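BtGH115A (Bacteroides thetaiotaomicron, PDB 5BY3) probably removes alpha-linked 4-O-methyl-glucuronic acid from decorated arabinogalactans by hydrolysis, as a glycoside hydrolase of family GH115. Local coordinates at residues F223-I237 with D278-Y290. Residues are numbered along the deposited sequence; the frame is centred on the assembly and turned at random.
Sequences FLTKGNREAAKKYGI and DRVKEVAGQEILY
F223 packs against helix 265-283, through R279 and V283, and against I288 on the way to strand 290-291. Its ring takes V283 CG2 at 3.4 Å from CE1 and I288 CD1 at 3.9 Å from CZ. The CD of R279 lies over one face of the ring. F223 CB sits over the centre of the R279 guanidinium, 3.4 Å from CZ, and L224 CD2 reaches the edge of the same group. Ring and guanidinium planes are 36° apart, so this is not a flat stack.

The charged atoms of R279 are held from several sides. R279 NE bonds E282 OE2 at 2.8 Å on the anti side of the carboxylate. NH2 forms a salt bridge with E254, and NH1 bonds the carbonyl of A248. These partners probably fix the guanidinium under F223.

Polar contacts across the two segments are weak. Q286 has CG anti to its backbone N and an extended chain, which carries the amide across to helix 228-235. Q286 NE2 gives R229 O a weak, bent hydrogen bond, 2.8 Å long with an N-H...O angle of 121°. That carbonyl also accepts the helical N-H of K233. The R229 chain bends at chi3. R229 NH1 makes a straighter but long and weak hydrogen bond to Q286 OE1, which lies at the edge of the guanidinium in its plane. The guanidinium and amide planes stand 80° apart. K233 NZ makes a weak bond to G285 O at 3.4 Å.

At the far end, E287 OE1 lies 3.4 Å from G236 CA, where the chain leaves the helix with positive phi. E287 then pairs by backbone hydrogen bonds with M239. The contact thus joins two successive helix-to-strand connections of the barrel, where strands 238-239 and 290-291 help close the parallel eight-stranded TIM barrel of the GH115 domain.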
loop_
_atom_site.group_PDB
_atom_site.type_symbol
_atom_site.label_atom_id
_atom_site.label_comp_id
_atom_site.label_asym_id
_atom_site.label_seq_id
_atom_site.Cartn_x
_atom_site.Cartn_y
_atom_site.Cartn_z
ATOM N N PHE A 223 6.640 -22.160 5.078
ATOM C CA PHE A 223 6.084 -23.421 5.565
ATOM C C PHE A 223 7.138 -24.511 5.728
ATOM O O PHE A 223 6.845 -25.619 6.197
ATOM C CB PHE A 223 4.974 -23.871 4.639
ATOM C CG PHE A 223 3.664 -23.173 4.864
ATOM C CD1 PHE A 223 2.964 -23.331 6.070
ATOM C CD2 PHE A 223 3.086 -22.422 3.845
ATOM C CE1 PHE A 223 1.726 -22.727 6.277
ATOM C CE2 PHE A 223 1.841 -21.821 4.033
ATOM C CZ PHE A 223 1.159 -21.977 5.248
ATOM N N LEU A 224 8.357 -24.174 5.322
ATOM C CA LEU A 224 9.567 -24.964 5.551
ATOM C C LEU A 224 10.391 -24.399 6.706
ATOM O O LEU A 224 11.576 -24.719 6.828
ATOM C CB LEU A 224 10.426 -24.997 4.270
ATOM C CG LEU A 224 9.833 -25.831 3.134
ATOM C CD1 LEU A 224 10.845 -26.046 2.022
ATOM C CD2 LEU A 224 9.332 -27.156 3.700
ATOM N N THR A 225 9.771 -23.543 7.527
ATOM C CA THR A 225 10.446 -22.909 8.660
ATOM C C THR A 225 9.746 -23.419 9.889
ATOM O O THR A 225 8.531 -23.317 10.001
ATOM C CB THR A 225 10.390 -21.359 8.613
ATOM O OG1 THR A 225 10.865 -20.884 7.343
ATOM C CG2 THR A 225 11.215 -20.722 9.754
ATOM N N LYS A 226 10.518 -23.969 10.811
ATOM C CA LYS A 226 9.959 -24.518 12.025
ATOM C C LYS A 226 9.413 -23.392 12.943
ATOM O O LYS A 226 10.130 -22.452 13.300
ATOM C CB LYS A 226 11.015 -25.420 12.699
ATOM C CG LYS A 226 10.701 -25.914 14.102
ATOM C CD LYS A 226 9.842 -27.166 14.087
ATOM C CE LYS A 226 9.999 -27.924 15.400
ATOM N NZ LYS A 226 8.680 -28.472 15.806
ATOM N N GLY A 227 8.138 -23.509 13.290
ATOM C CA GLY A 227 7.457 -22.576 14.182
ATOM C C GLY A 227 6.414 -21.719 13.486
ATOM O O GLY A 227 5.342 -21.426 14.048
ATOM N N ASN A 228 6.721 -21.366 12.242
ATOM C CA ASN A 228 6.009 -20.331 11.498
ATOM C C ASN A 228 4.534 -20.625 11.336
ATOM O O ASN A 228 3.686 -19.774 11.664
ATOM C CB ASN A 228 6.684 -20.091 10.145
ATOM C CG ASN A 228 7.904 -19.184 10.234
ATOM O OD1 ASN A 228 8.432 -18.758 9.199
ATOM N ND2 ASN A 228 8.352 -18.865 11.457
ATOM N N ARG A 229 4.242 -21.840 10.875
ATOM C CA ARG A 229 2.885 -22.316 10.665
ATOM C C ARG A 229 2.064 -22.263 11.978
ATOM O O ARG A 229 0.936 -21.703 12.013
ATOM C CB ARG A 229 2.962 -23.720 10.072
ATOM C CG ARG A 229 1.643 -24.352 9.675
ATOM C CD ARG A 229 1.824 -25.810 9.266
ATOM N NE ARG A 229 2.492 -26.602 10.299
ATOM C CZ ARG A 229 1.894 -27.117 11.375
ATOM N NH1 ARG A 229 0.591 -26.935 11.575
ATOM N NH2 ARG A 229 2.607 -27.817 12.261
ATOM N N GLU A 230 2.658 -22.774 13.058
ATOM C CA GLU A 230 2.049 -22.747 14.411
ATOM C C GLU A 230 1.875 -21.322 14.990
ATOM O O GLU A 230 0.860 -21.037 15.663
ATOM C CB GLU A 230 2.827 -23.658 15.372
ATOM C CG GLU A 230 2.888 -25.138 14.936
ATOM C CD GLU A 230 4.223 -25.564 14.283
ATOM O OE1 GLU A 230 4.763 -24.882 13.355
ATOM O OE2 GLU A 230 4.743 -26.627 14.709
ATOM N N ALA A 231 2.835 -20.429 14.696
ATOM C CA ALA A 231 2.735 -18.997 15.068
ATOM C C ALA A 231 1.525 -18.330 14.405
ATOM O O ALA A 231 0.784 -17.563 15.028
ATOM C CB ALA A 231 4.024 -18.260 14.714
ATOM N N ALA A 232 1.327 -18.637 13.135
ATOM C CA ALA A 232 0.185 -18.138 12.387
ATOM C C ALA A 232 -1.146 -18.641 12.964
ATOM O O ALA A 232 -2.154 -17.912 12.949
ATOM C CB ALA A 232 0.327 -18.534 10.925
ATOM N N LYS A 233 -1.145 -19.879 13.465
ATOM C CA LYS A 233 -2.318 -20.435 14.127
ATOM C C LYS A 233 -2.585 -19.714 15.459
ATOM O O LYS A 233 -3.734 -19.432 15.797
ATOM C CB LYS A 233 -2.158 -21.954 14.323
ATOM C CG LYS A 233 -3.443 -22.743 14.580
ATOM C CD LYS A 233 -3.115 -24.054 15.286
ATOM C CE LYS A 233 -4.209 -25.091 15.096
ATOM N NZ LYS A 233 -4.018 -25.899 13.852
ATOM N N LYS A 234 -1.517 -19.405 16.194
ATOM C CA LYS A 234 -1.605 -18.710 17.489
ATOM C C LYS A 234 -2.231 -17.319 17.328
ATOM O O LYS A 234 -3.093 -16.928 18.139
ATOM C CB LYS A 234 -0.214 -18.624 18.143
ATOM C CG LYS A 234 -0.234 -18.376 19.645
ATOM C CD LYS A 234 0.922 -17.488 20.115
ATOM C CE LYS A 234 0.891 -17.268 21.629
ATOM N NZ LYS A 234 -0.359 -16.629 22.140
ATOM N N TYR A 235 -1.835 -16.624 16.246
ATOM C CA TYR A 235 -2.258 -15.251 15.925
ATOM C C TYR A 235 -3.470 -15.148 14.999
ATOM O O TYR A 235 -3.983 -14.051 14.782
ATOM C CB TYR A 235 -1.076 -14.425 15.369
ATOM C CG TYR A 235 -0.097 -13.988 16.430
ATOM C CD1 TYR A 235 0.780 -14.912 17.048
ATOM C CD2 TYR A 235 -0.041 -12.664 16.836
ATOM C CE1 TYR A 235 1.635 -14.519 18.044
ATOM C CE2 TYR A 235 0.842 -12.264 17.813
ATOM C CZ TYR A 235 1.673 -13.184 18.423
ATOM O OH TYR A 235 2.542 -12.765 19.433
ATOM N N GLY A 236 -3.928 -16.272 14.441
ATOM C CA GLY A 236 -5.225 -16.337 13.710
ATOM C C GLY A 236 -5.192 -15.618 12.378
ATOM O O GLY A 236 -6.156 -14.935 12.016
ATOM N N ILE A 237 -4.078 -15.771 11.661
ATOM C CA ILE A 237 -3.802 -15.066 10.424
ATOM C C ILE A 237 -4.011 -16.039 9.276
ATOM O O ILE A 237 -3.476 -17.142 9.275
ATOM C CB ILE A 237 -2.307 -14.599 10.380
ATOM C CG1 ILE A 237 -1.961 -13.578 11.505
ATOM C CG2 ILE A 237 -1.876 -14.145 8.981
ATOM C CD1 ILE A 237 -2.726 -12.256 11.510
ATOM N N ASP A 278 1.507 -32.647 -0.803
ATOM C CA ASP A 278 2.157 -32.841 0.485
ATOM C C ASP A 278 1.838 -31.683 1.411
ATOM O O ASP A 278 1.634 -31.873 2.610
ATOM C CB ASP A 278 3.659 -32.983 0.296
ATOM C CG ASP A 278 4.043 -34.219 -0.515
ATOM O OD1 ASP A 278 3.146 -35.063 -0.757
ATOM O OD2 ASP A 278 5.251 -34.342 -0.883
ATOM N N ARG A 279 1.768 -30.489 0.809
ATOM C CA ARG A 279 1.554 -29.223 1.494
ATOM C C ARG A 279 0.110 -29.063 1.966
ATOM O O ARG A 279 -0.115 -28.771 3.122
ATOM C CB ARG A 279 1.973 -28.060 0.578
ATOM C CG ARG A 279 1.510 -26.672 0.991
ATOM C CD ARG A 279 2.084 -26.192 2.330
ATOM N NE ARG A 279 3.465 -26.595 2.560
ATOM C CZ ARG A 279 4.514 -26.000 2.023
ATOM N NH1 ARG A 279 4.359 -24.955 1.208
ATOM N NH2 ARG A 279 5.720 -26.439 2.296
ATOM N N VAL A 280 -0.849 -29.227 1.059
ATOM C CA VAL A 280 -2.267 -29.269 1.412
ATOM C C VAL A 280 -2.546 -30.252 2.570
ATOM O O VAL A 280 -3.362 -29.948 3.422
ATOM C CB VAL A 280 -3.124 -29.608 0.189
ATOM C CG1 VAL A 280 -4.607 -29.407 0.459
ATOM C CG2 VAL A 280 -2.694 -28.771 -0.999
ATOM N N LYS A 281 -1.841 -31.394 2.603
ATOM C CA LYS A 281 -1.916 -32.375 3.689
ATOM C C LYS A 281 -1.564 -31.775 5.048
ATOM O O LYS A 281 -2.327 -31.928 6.004
ATOM C CB LYS A 281 -1.005 -33.586 3.429
ATOM C CG LYS A 281 -1.569 -34.662 2.523
ATOM C CD LYS A 281 -0.866 -35.993 2.774
ATOM C CE LYS A 281 -1.146 -36.988 1.652
ATOM N NZ LYS A 281 -0.434 -38.295 1.801
ATOM N N GLU A 282 -0.429 -31.084 5.139
ATOM C CA GLU A 282 0.075 -30.616 6.449
ATOM C C GLU A 282 -0.597 -29.338 7.005
ATOM O O GLU A 282 -0.340 -28.933 8.149
ATOM C CB GLU A 282 1.596 -30.462 6.405
ATOM C CG GLU A 282 2.065 -29.356 5.483
ATOM C CD GLU A 282 3.567 -29.133 5.527
ATOM O OE1 GLU A 282 4.292 -29.887 6.217
ATOM O OE2 GLU A 282 4.020 -28.187 4.853
ATOM N N VAL A 283 -1.483 -28.749 6.202
ATOM C CA VAL A 283 -1.962 -27.385 6.363
ATOM C C VAL A 283 -3.504 -27.301 6.269
ATOM O O VAL A 283 -4.067 -26.212 6.355
ATOM C CB VAL A 283 -1.180 -26.485 5.332
ATOM C CG1 VAL A 283 -2.031 -25.792 4.268
ATOM C CG2 VAL A 283 -0.185 -25.558 6.014
ATOM N N ALA A 284 -4.180 -28.448 6.131
ATOM C CA ALA A 284 -5.651 -28.538 5.893
ATOM C C ALA A 284 -6.620 -28.117 7.039
ATOM O O ALA A 284 -7.773 -27.726 6.785
ATOM C CB ALA A 284 -6.010 -29.937 5.397
ATOM N N GLY A 285 -6.174 -28.233 8.289
ATOM C CA GLY A 285 -6.976 -27.781 9.429
ATOM C C GLY A 285 -6.416 -26.475 9.946
ATOM O O GLY A 285 -5.991 -26.375 11.105
ATOM N N GLN A 286 -6.390 -25.481 9.063
ATOM C CA GLN A 286 -5.698 -24.230 9.325
ATOM C C GLN A 286 -6.250 -23.136 8.430
ATOM O O GLN A 286 -6.711 -23.403 7.323
ATOM C CB GLN A 286 -4.192 -24.405 9.120
ATOM C CG GLN A 286 -3.333 -23.305 9.717
ATOM C CD GLN A 286 -1.907 -23.742 10.039
ATOM O OE1 GLN A 286 -1.503 -24.895 9.828
ATOM N NE2 GLN A 286 -1.141 -22.815 10.572
ATOM N N GLU A 287 -6.212 -21.913 8.948
ATOM C CA GLU A 287 -6.647 -20.724 8.242
ATOM C C GLU A 287 -5.658 -20.369 7.126
ATOM O O GLU A 287 -4.545 -19.845 7.373
ATOM C CB GLU A 287 -6.854 -19.576 9.228
ATOM C CG GLU A 287 -7.836 -19.928 10.355
ATOM C CD GLU A 287 -7.647 -19.080 11.603
ATOM O OE1 GLU A 287 -6.535 -19.087 12.198
ATOM O OE2 GLU A 287 -8.627 -18.412 11.992
ATOM N N ILE A 288 -6.091 -20.717 5.907
ATOM C CA ILE A 288 -5.324 -20.601 4.669
ATOM C C ILE A 288 -6.258 -20.054 3.626
ATOM O O ILE A 288 -7.441 -20.423 3.609
ATOM C CB ILE A 288 -4.848 -21.991 4.149
ATOM C CG1 ILE A 288 -4.052 -22.764 5.222
ATOM C CG2 ILE A 288 -4.125 -21.865 2.795
ATOM C CD1 ILE A 288 -2.753 -22.091 5.633
ATOM N N LEU A 289 -5.727 -19.155 2.794
ATOM C CA LEU A 289 -6.366 -18.743 1.555
ATOM C C LEU A 289 -5.565 -19.338 0.413
ATOM O O LEU A 289 -4.365 -19.032 0.267
ATOM C CB LEU A 289 -6.441 -17.223 1.413
ATOM C CG LEU A 289 -7.185 -16.427 2.493
ATOM C CD1 LEU A 289 -6.913 -14.956 2.220
ATOM C CD2 LEU A 289 -8.688 -16.688 2.611
ATOM N N TYR A 290 -6.238 -20.196 -0.371
ATOM C CA TYR A 290 -5.581 -21.012 -1.404
ATOM C C TYR A 290 -5.581 -20.237 -2.682
ATOM O O TYR A 290 -6.671 -19.921 -3.219
ATOM C CB TYR A 290 -6.301 -22.364 -1.576
ATOM C CG TYR A 290 -6.096 -23.261 -0.388
ATOM C CD1 TYR A 290 -4.969 -24.086 -0.318
ATOM C CD2 TYR A 290 -6.974 -23.238 0.715
ATOM C CE1 TYR A 290 -4.741 -24.884 0.772
ATOM C CE2 TYR A 290 -6.740 -24.060 1.825
ATOM C CZ TYR A 290 -5.617 -24.858 1.835
ATOM O OH TYR A 290 -5.310 -25.667 2.899
#